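Local coordinates for putative uncharacterized protein (PDB 4XZ7) that is a probably secreted transglutaminase from Streptococcus suis with antiphagocytic activity, the present chain being the part that carries its transglutaminase-like region, at residues N183-L197 with Y248-Q260. Residues are numbered along the deposited sequence; the frame is centred on the assembly and turned at random.
Sequences NINVTKERFIANDDL and YLGSDLFAVTERQ
Arg190 lays its guanidinium flat over one face of the Phe254 ring, the two planes only 11° apart and Arg190 CZ 3.9 Å from the ring centroid, a stacked cation-pi pair. The side chain leaves its helix with CG anti to the backbone N and then bends at chi2 (83°), which carries the flat group over the ring. Glu258 meets the same guanidinium at its edge, side-on and nearly coplanar: Arg190 NE donates to Glu258 OE2 at 3.0 Å and Arg190 NH2 to Glu258 OE1 at 2.8 Å, both almost straight and on the syn sides of the oxygens. Arginine suits this place because its face can serve an aromatic ring while its rim serves a carboxylate. Arg190 NH2 also donates to Asn183 OD1, and NH1 to the carbonyl of Lys182, so the group is probably fixed in rotation. Phenylalanine offers two flat faces: opposite Arg190 lies Leu253 CG, while Val186 CG2 touches the ring edge, 3.7 Å from Phe254 CZ.

Two asparagines fit because an amide accepts and donates at once. Asn194 OD1 accepts a hydrogen bond from Thr257 OG1, in its carbonyl plane, at 2.6 Å, and Asn194 ND2 reaches Leu253 O at 3.1 Å, from above the plane of the Leu253 carbonyl. Asn183 ND2 donates to Asp252 OD2, which also bonds Tyr173 of the second subunit; Asp252 OD1 caps Phe254 N. Beyond Asn194, Leu197 CB packs on Thr257 CB at 3.9 Å.

Helix 188-197 crosses the short helix 255-259 at 95°; a polar network round a sandwiched aromatic ring joins the start of helix 188-205 to the 252-259 turn and short helix of the transglutaminase-like region, beside the homodimer interface.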
ATOM      1  N   ASN B 183       3.938  -2.077  -9.954  1.00 22.32           N
ATOM      2  CA  ASN B 183       3.859  -3.274 -10.798  1.00 22.52           C
ATOM      3  C   ASN B 183       2.448  -3.677 -11.224  1.00 22.49           C
ATOM      4  O   ASN B 183       2.246  -4.745 -11.819  1.00 18.69           O
ATOM      5  CB  ASN B 183       4.517  -4.450 -10.079  1.00 23.66           C
ATOM      6  CG  ASN B 183       6.031  -4.327 -10.024  1.00 23.37           C
ATOM      7  OD1 ASN B 183       6.605  -3.349 -10.514  1.00 23.71           O
ATOM      8  ND2 ASN B 183       6.685  -5.319  -9.422  1.00 22.16           N
ATOM      9  N   ILE B 184       1.459  -2.844 -10.913  1.00 18.06           N
ATOM     10  CA  ILE B 184       0.111  -3.128 -11.387  1.00 18.59           C
ATOM     11  C   ILE B 184      -0.368  -2.018 -12.310  1.00 24.14           C
ATOM     12  O   ILE B 184       0.373  -1.068 -12.573  1.00 25.41           O
ATOM     13  CB  ILE B 184      -0.890  -3.315 -10.237  1.00 20.88           C
ATOM     14  CG1 ILE B 184      -0.917  -2.094  -9.309  1.00 17.70           C
ATOM     15  CG2 ILE B 184      -0.573  -4.585  -9.480  1.00 18.07           C
ATOM     16  CD1 ILE B 184      -1.987  -2.185  -8.196  1.00 17.72           C
ATOM     17  N   ASN B 185      -1.600  -2.140 -12.803  1.00 23.54           N
ATOM     18  CA  ASN B 185      -2.048  -1.310 -13.924  1.00 27.97           C
ATOM     19  C   ASN B 185      -1.005  -1.381 -15.028  1.00 22.44           C
ATOM     20  O   ASN B 185      -0.639  -0.375 -15.609  1.00 23.29           O
ATOM     21  CB  ASN B 185      -2.271   0.147 -13.481  1.00 29.89           C
ATOM     22  CG  ASN B 185      -3.056   0.241 -12.192  1.00 29.14           C
ATOM     23  OD1 ASN B 185      -4.155  -0.302 -12.081  1.00 30.67           O
ATOM     24  ND2 ASN B 185      -2.479   0.896 -11.196  1.00 30.99           N
ATOM     25  N   VAL B 186      -0.495  -2.585 -15.276  1.00 25.10           N
ATOM     26  CA  VAL B 186       0.542  -2.774 -16.270  1.00 22.81           C
ATOM     27  C   VAL B 186       0.063  -2.325 -17.664  1.00 22.16           C
ATOM     28  O   VAL B 186      -1.064  -2.620 -18.070  1.00 31.86           O
ATOM     29  CB  VAL B 186       0.985  -4.241 -16.323  1.00 24.38           C
ATOM     30  CG1 VAL B 186       1.909  -4.477 -17.532  1.00 25.71           C
ATOM     31  CG2 VAL B 186       1.654  -4.636 -15.018  1.00 20.55           C
ATOM     32  N   THR B 187       0.908  -1.582 -18.372  1.00 22.41           N
ATOM     33  CA  THR B 187       0.594  -1.142 -19.734  1.00 34.29           C
ATOM     34  C   THR B 187       1.061  -2.187 -20.756  1.00 34.22           C
ATOM     35  O   THR B 187       1.953  -2.996 -20.460  1.00 31.27           O
ATOM     36  CB  THR B 187       1.253   0.225 -20.046  1.00 32.49           C
ATOM     37  OG1 THR B 187       2.679   0.084 -20.057  1.00 31.56           O
ATOM     38  CG2 THR B 187       0.879   1.266 -18.975  1.00 31.18           C
ATOM     39  N   LYS B 188       0.481  -2.177 -21.953  1.00 31.53           N
ATOM     40  CA  LYS B 188       0.987  -3.078 -22.994  1.00 29.51           C
ATOM     41  C   LYS B 188       2.467  -2.791 -23.258  1.00 34.94           C
ATOM     42  O   LYS B 188       3.242  -3.707 -23.555  1.00 36.93           O
ATOM     43  CB  LYS B 188       0.178  -2.980 -24.289  1.00 27.28           C
ATOM     44  CG  LYS B 188       0.209  -1.638 -25.018  1.00 43.01           C
ATOM     45  CD  LYS B 188      -0.377  -1.787 -26.431  1.00 44.17           C
ATOM     46  CE  LYS B 188      -0.646  -0.441 -27.097  1.00 44.35           C
ATOM     47  NZ  LYS B 188      -1.986   0.110 -26.721  1.00 51.38           N
ATOM     48  N   GLU B 189       2.862  -1.528 -23.120  1.00 25.78           N
ATOM     49  CA  GLU B 189       4.251  -1.148 -23.323  1.00 30.60           C
ATOM     50  C   GLU B 189       5.141  -1.798 -22.268  1.00 35.70           C
ATOM     51  O   GLU B 189       6.212  -2.320 -22.580  1.00 29.86           O
ATOM     52  CB  GLU B 189       4.425   0.375 -23.284  1.00 29.01           C
ATOM     53  CG  GLU B 189       3.939   1.087 -24.541  1.00 46.46           C
ATOM     54  CD  GLU B 189       2.439   1.338 -24.538  1.00 48.21           C
ATOM     55  OE1 GLU B 189       1.830   1.312 -23.445  1.00 41.99           O
ATOM     56  OE2 GLU B 189       1.875   1.566 -25.632  1.00 57.17           O
ATOM     57  N   ARG B 190       4.692  -1.758 -21.018  1.00 23.99           N
ATOM     58  CA  ARG B 190       5.439  -2.376 -19.936  1.00 28.03           C
ATOM     59  C   ARG B 190       5.616  -3.863 -20.209  1.00 34.05           C
ATOM     60  O   ARG B 190       6.712  -4.411 -20.012  1.00 33.97           O
ATOM     61  CB  ARG B 190       4.727  -2.157 -18.604  1.00 22.24           C
ATOM     62  CG  ARG B 190       5.431  -2.773 -17.444  1.00 26.49           C
ATOM     63  CD  ARG B 190       6.521  -1.860 -16.942  1.00 26.96           C
ATOM     64  NE  ARG B 190       7.164  -2.392 -15.750  1.00 21.63           N
ATOM     65  CZ  ARG B 190       6.670  -2.257 -14.521  1.00 25.88           C
ATOM     66  NH1 ARG B 190       5.520  -1.620 -14.330  1.00 24.69           N
ATOM     67  NH2 ARG B 190       7.321  -2.763 -13.481  1.00 22.27           N
ATOM     68  N   PHE B 191       4.546  -4.503 -20.682  1.00 24.11           N
ATOM     69  CA  PHE B 191       4.555  -5.946 -20.900  1.00 24.52           C
ATOM     70  C   PHE B 191       5.503  -6.324 -22.040  1.00 36.91           C
ATOM     71  O   PHE B 191       6.280  -7.287 -21.930  1.00 34.36           O
ATOM     72  CB  PHE B 191       3.142  -6.465 -21.192  1.00 24.94           C
ATOM     73  CG  PHE B 191       3.059  -7.967 -21.304  1.00 30.11           C
ATOM     74  CD1 PHE B 191       2.873  -8.747 -20.176  1.00 27.82           C
ATOM     75  CD2 PHE B 191       3.185  -8.600 -22.539  1.00 26.43           C
ATOM     76  CE1 PHE B 191       2.799 -10.131 -20.269  1.00 29.59           C
ATOM     77  CE2 PHE B 191       3.118  -9.980 -22.644  1.00 34.64           C
ATOM     78  CZ  PHE B 191       2.926 -10.751 -21.505  1.00 34.34           C
ATOM     79  N   ILE B 192       5.443  -5.567 -23.129  1.00 39.11           N
ATOM     80  CA  ILE B 192       6.359  -5.769 -24.242  1.00 35.57           C
ATOM     81  C   ILE B 192       7.818  -5.532 -23.817  1.00 35.43           C
ATOM     82  O   ILE B 192       8.710  -6.285 -24.216  1.00 33.67           O
ATOM     83  CB  ILE B 192       5.996  -4.858 -25.421  1.00 37.44           C
ATOM     84  CG1 ILE B 192       4.620  -5.257 -25.960  1.00 38.22           C
ATOM     85  CG2 ILE B 192       7.039  -4.963 -26.521  1.00 29.71           C
ATOM     86  CD1 ILE B 192       3.959  -4.188 -26.799  1.00 37.92           C
ATOM     87  N   ALA B 193       8.073  -4.520 -22.986  1.00 26.26           N
ATOM     88  CA  ALA B 193       9.457  -4.286 -22.555  1.00 31.75           C
ATOM     89  C   ALA B 193       9.959  -5.444 -21.678  1.00 37.73           C
ATOM     90  O   ALA B 193      11.115  -5.871 -21.777  1.00 42.87           O
ATOM     91  CB  ALA B 193       9.579  -2.962 -21.821  1.00 25.07           C
ATOM     92  N   ASN B 194       9.078  -5.971 -20.837  1.00 34.10           N
ATOM     93  CA  ASN B 194       9.412  -7.175 -20.088  1.00 30.19           C
ATOM     94  C   ASN B 194       9.716  -8.379 -20.993  1.00 30.37           C
ATOM     95  O   ASN B 194      10.662  -9.136 -20.737  1.00 34.61           O
ATOM     96  CB  ASN B 194       8.294  -7.526 -19.116  1.00 27.83           C
ATOM     97  CG  ASN B 194       8.764  -8.452 -18.016  1.00 29.95           C
ATOM     98  OD1 ASN B 194       9.633  -8.095 -17.229  1.00 27.22           O
ATOM     99  ND2 ASN B 194       8.209  -9.656 -17.973  1.00 33.65           N
ATOM    100  N   ASP B 195       8.918  -8.554 -22.049  1.00 33.58           N
ATOM    101  CA  ASP B 195       9.164  -9.611 -23.026  1.00 31.37           C
ATOM    102  C   ASP B 195      10.526  -9.420 -23.673  1.00 36.90           C
ATOM    103  O   ASP B 195      11.194 -10.394 -24.074  1.00 38.08           O
ATOM    104  CB  ASP B 195       8.083  -9.633 -24.103  1.00 32.71           C
ATOM    105  CG  ASP B 195       6.989 -10.637 -23.811  1.00 37.42           C
ATOM    106  OD1 ASP B 195       7.009 -11.255 -22.721  1.00 35.14           O
ATOM    107  OD2 ASP B 195       6.098 -10.798 -24.671  1.00 43.82           O
ATOM    108  N   ASP B 196      10.948  -8.163 -23.770  1.00 36.29           N
ATOM    109  CA  ASP B 196      12.280  -7.901 -24.298  1.00 41.94           C
ATOM    110  C   ASP B 196      13.346  -8.345 -23.308  1.00 35.46           C
ATOM    111  O   ASP B 196      14.323  -8.984 -23.696  1.00 36.93           O
ATOM    112  CB  ASP B 196      12.473  -6.426 -24.645  1.00 39.62           C
ATOM    113  CG  ASP B 196      13.733  -6.193 -25.465  1.00 45.52           C
ATOM    114  OD1 ASP B 196      13.753  -6.591 -26.659  1.00 45.80           O
ATOM    115  OD2 ASP B 196      14.701  -5.631 -24.908  1.00 47.20           O
ATOM    116  N   LEU B 197      13.160  -8.001 -22.037  1.00 31.86           N
ATOM    117  CA  LEU B 197      14.051  -8.479 -20.973  1.00 31.21           C
ATOM    118  C   LEU B 197      14.205 -10.009 -20.969  1.00 30.87           C
ATOM    119  O   LEU B 197      15.310 -10.538 -20.777  1.00 37.57           O
ATOM    120  CB  LEU B 197      13.536  -7.999 -19.620  1.00 35.95           C
ATOM    121  CG  LEU B 197      14.189  -6.783 -18.957  1.00 34.87           C
ATOM    122  CD1 LEU B 197      14.961  -5.944 -19.921  1.00 32.30           C
ATOM    123  CD2 LEU B 197      13.128  -5.935 -18.254  1.00 29.88           C
ATOM    124  N   TYR B 248       5.015 -10.909  -3.246  1.00 16.39           N
ATOM    125  CA  TYR B 248       4.463 -10.569  -4.543  1.00 20.09           C
ATOM    126  C   TYR B 248       5.545  -9.963  -5.433  1.00 18.31           C
ATOM    127  O   TYR B 248       5.604 -10.259  -6.633  1.00 19.64           O
ATOM    128  CB  TYR B 248       3.259  -9.631  -4.358  1.00 26.43           C
ATOM    129  CG  TYR B 248       2.275 -10.274  -3.414  1.00 26.09           C
ATOM    130  CD1 TYR B 248       1.624 -11.433  -3.781  1.00 27.69           C
ATOM    131  CD2 TYR B 248       2.062  -9.777  -2.138  1.00 30.69           C
ATOM    132  CE1 TYR B 248       0.761 -12.067  -2.934  1.00 32.46           C
ATOM    133  CE2 TYR B 248       1.176 -10.410  -1.268  1.00 30.20           C
ATOM    134  CZ  TYR B 248       0.536 -11.561  -1.680  1.00 30.71           C
ATOM    135  OH  TYR B 248      -0.347 -12.227  -0.859  1.00 36.95           O
ATOM    136  N   LEU B 249       6.431  -9.161  -4.845  1.00 16.32           N
ATOM    137  CA  LEU B 249       7.533  -8.581  -5.621  1.00 16.42           C
ATOM    138  C   LEU B 249       8.531  -9.638  -6.109  1.00 18.49           C
ATOM    139  O   LEU B 249       9.265  -9.418  -7.091  1.00 17.23           O
ATOM    140  CB  LEU B 249       8.282  -7.539  -4.801  1.00 15.89           C
ATOM    141  CG  LEU B 249       7.504  -6.279  -4.449  1.00 15.49           C
ATOM    142  CD1 LEU B 249       8.314  -5.489  -3.411  1.00 15.35           C
ATOM    143  CD2 LEU B 249       7.315  -5.473  -5.709  1.00 15.76           C
ATOM    144  N   GLY B 250       8.586 -10.773  -5.417  1.00 16.94           N
ATOM    145  CA  GLY B 250       9.466 -11.847  -5.850  1.00 17.44           C
ATOM    146  C   GLY B 250       8.780 -12.881  -6.726  1.00 20.83           C
ATOM    147  O   GLY B 250       9.450 -13.780  -7.278  1.00 18.59           O
ATOM    148  N   SER B 251       7.449 -12.773  -6.837  1.00 18.03           N
ATOM    149  CA  SER B 251       6.653 -13.785  -7.537  1.00 18.64           C
ATOM    150  C   SER B 251       6.059 -13.350  -8.879  1.00 22.74           C
ATOM    151  O   SER B 251       5.675 -14.203  -9.689  1.00 19.72           O
ATOM    152  CB  SER B 251       5.507 -14.254  -6.639  1.00 18.49           C
ATOM    153  OG  SER B 251       5.998 -14.837  -5.442  1.00 24.84           O
ATOM    154  N   ASP B 252       5.953 -12.036  -9.113  1.00 21.70           N
ATOM    155  CA  ASP B 252       5.279 -11.578 -10.321  1.00 19.22           C
ATOM    156  C   ASP B 252       6.217 -11.508 -11.522  1.00 20.29           C
ATOM    157  O   ASP B 252       7.414 -11.785 -11.420  1.00 19.91           O
ATOM    158  CB  ASP B 252       4.570 -10.221 -10.110  1.00 18.80           C
ATOM    159  CG  ASP B 252       5.518  -9.029  -9.959  1.00 22.86           C
ATOM    160  OD1 ASP B 252       6.694  -9.086 -10.359  1.00 18.53           O
ATOM    161  OD2 ASP B 252       5.049  -7.989  -9.445  1.00 17.91           O
ATOM    162  N   LEU B 253       5.661 -11.089 -12.647  1.00 20.25           N
ATOM    163  CA  LEU B 253       6.342 -11.205 -13.926  1.00 20.98           C
ATOM    164  C   LEU B 253       7.576 -10.321 -14.039  1.00 21.78           C
ATOM    165  O   LEU B 253       8.344 -10.462 -14.985  1.00 21.45           O
ATOM    166  CB  LEU B 253       5.385 -10.890 -15.073  1.00 21.59           C
ATOM    167  CG  LEU B 253       4.844  -9.475 -15.304  1.00 21.39           C
ATOM    168  CD1 LEU B 253       4.162  -9.423 -16.691  1.00 22.30           C
ATOM    169  CD2 LEU B 253       3.855  -9.053 -14.231  1.00 20.72           C
ATOM    170  N   PHE B 254       7.771  -9.426 -13.071  1.00 22.97           N
ATOM    171  CA  PHE B 254       8.896  -8.492 -13.122  1.00 19.89           C
ATOM    172  C   PHE B 254      10.054  -8.897 -12.218  1.00 23.01           C
ATOM    173  O   PHE B 254      11.108  -8.258 -12.214  1.00 22.85           O
ATOM    174  CB  PHE B 254       8.429  -7.099 -12.732  1.00 19.34           C
ATOM    175  CG  PHE B 254       7.317  -6.579 -13.594  1.00 19.68           C
ATOM    176  CD1 PHE B 254       7.497  -6.422 -14.968  1.00 20.47           C
ATOM    177  CD2 PHE B 254       6.103  -6.241 -13.042  1.00 19.31           C
ATOM    178  CE1 PHE B 254       6.478  -5.939 -15.758  1.00 25.78           C
ATOM    179  CE2 PHE B 254       5.081  -5.750 -13.837  1.00 21.91           C
ATOM    180  CZ  PHE B 254       5.271  -5.601 -15.193  1.00 26.14           C
ATOM    181  N   ALA B 255       9.850  -9.957 -11.450  1.00 19.59           N
ATOM    182  CA  ALA B 255      10.778 -10.311 -10.396  1.00 19.07           C
ATOM    183  C   ALA B 255      12.175 -10.702 -10.920  1.00 19.62           C
ATOM    184  O   ALA B 255      13.178 -10.168 -10.451  1.00 19.40           O
ATOM    185  CB  ALA B 255      10.200 -11.427  -9.558  1.00 18.92           C
ATOM    186  N   VAL B 256      12.280 -11.634 -11.855  1.00 20.39           N
ATOM    187  CA  VAL B 256      13.646 -11.984 -12.249  1.00 31.19           C
ATOM    188  C   VAL B 256      14.158 -11.033 -13.328  1.00 31.04           C
ATOM    189  O   VAL B 256      15.361 -10.816 -13.447  1.00 31.69           O
ATOM    190  CB  VAL B 256      13.794 -13.482 -12.686  1.00 31.32           C
ATOM    191  CG1 VAL B 256      12.505 -14.257 -12.519  1.00 27.12           C
ATOM    192  CG2 VAL B 256      14.443 -13.646 -14.076  1.00 24.82           C
ATOM    193  N   THR B 257      13.246 -10.404 -14.059  1.00 29.06           N
ATOM    194  CA  THR B 257      13.636  -9.574 -15.189  1.00 28.94           C
ATOM    195  C   THR B 257      14.069  -8.164 -14.781  1.00 28.18           C
ATOM    196  O   THR B 257      15.150  -7.727 -15.142  1.00 27.38           O
ATOM    197  CB  THR B 257      12.497  -9.471 -16.209  1.00 31.05           C
ATOM    198  OG1 THR B 257      11.245  -9.296 -15.525  1.00 26.66           O
ATOM    199  CG2 THR B 257      12.445 -10.732 -17.060  1.00 25.85           C
ATOM    200  N   GLU B 258      13.213  -7.457 -14.046  1.00 24.67           N
ATOM    201  CA  GLU B 258      13.508  -6.109 -13.565  1.00 25.31           C
ATOM    202  C   GLU B 258      14.235  -6.090 -12.229  1.00 31.48           C
ATOM    203  O   GLU B 258      15.241  -5.398 -12.045  1.00 30.57           O
ATOM    204  CB  GLU B 258      12.211  -5.306 -13.421  1.00 19.75           C
ATOM    205  CG  GLU B 258      11.463  -5.158 -14.738  1.00 24.29           C
ATOM    206  CD  GLU B 258      10.269  -4.228 -14.635  1.00 24.53           C
ATOM    207  OE1 GLU B 258       9.940  -3.750 -13.523  1.00 21.62           O
ATOM    208  OE2 GLU B 258       9.652  -3.980 -15.681  1.00 22.96           O
ATOM    209  N   ARG B 259      13.700  -6.841 -11.280  1.00 32.07           N
ATOM    210  CA  ARG B 259      14.201  -6.791  -9.914  1.00 28.97           C
ATOM    211  C   ARG B 259      15.465  -7.631  -9.741  1.00 26.06           C
ATOM    212  O   ARG B 259      16.291  -7.346  -8.873  1.00 21.72           O
ATOM    213  CB  ARG B 259      13.100  -7.259  -8.972  1.00 28.99           C
ATOM    214  CG  ARG B 259      13.371  -7.131  -7.497  1.00 29.41           C
ATOM    215  CD  ARG B 259      12.111  -7.549  -6.796  1.00 25.64           C
ATOM    216  NE  ARG B 259      12.160  -7.366  -5.353  1.00 27.35           N
ATOM    217  CZ  ARG B 259      12.146  -8.365  -4.479  1.00 26.91           C
ATOM    218  NH1 ARG B 259      12.093  -9.618  -4.917  1.00 25.58           N
ATOM    219  NH2 ARG B 259      12.164  -8.115  -3.173  1.00 26.69           N
ATOM    220  N   GLN B 260      15.592  -8.675 -10.558  1.00 20.89           N
ATOM    221  CA  GLN B 260      16.705  -9.625 -10.500  1.00 26.44           C
ATOM    222  C   GLN B 260      16.777 -10.342  -9.151  1.00 26.07           C
ATOM    223  O   GLN B 260      17.832 -10.810  -8.719  1.00 27.16           O
ATOM    224  CB  GLN B 260      18.022  -8.913 -10.806  1.00 33.81           C
ATOM    225  CG  GLN B 260      17.996  -8.113 -12.107  1.00 36.37           C
ATOM    226  CD  GLN B 260      19.376  -7.673 -12.539  1.00 37.17           C
ATOM    227  OE1 GLN B 260      19.987  -6.816 -11.913  1.00 33.01           O
ATOM    228  NE2 GLN B 260      19.884  -8.280 -13.607  1.00 40.69           N
TER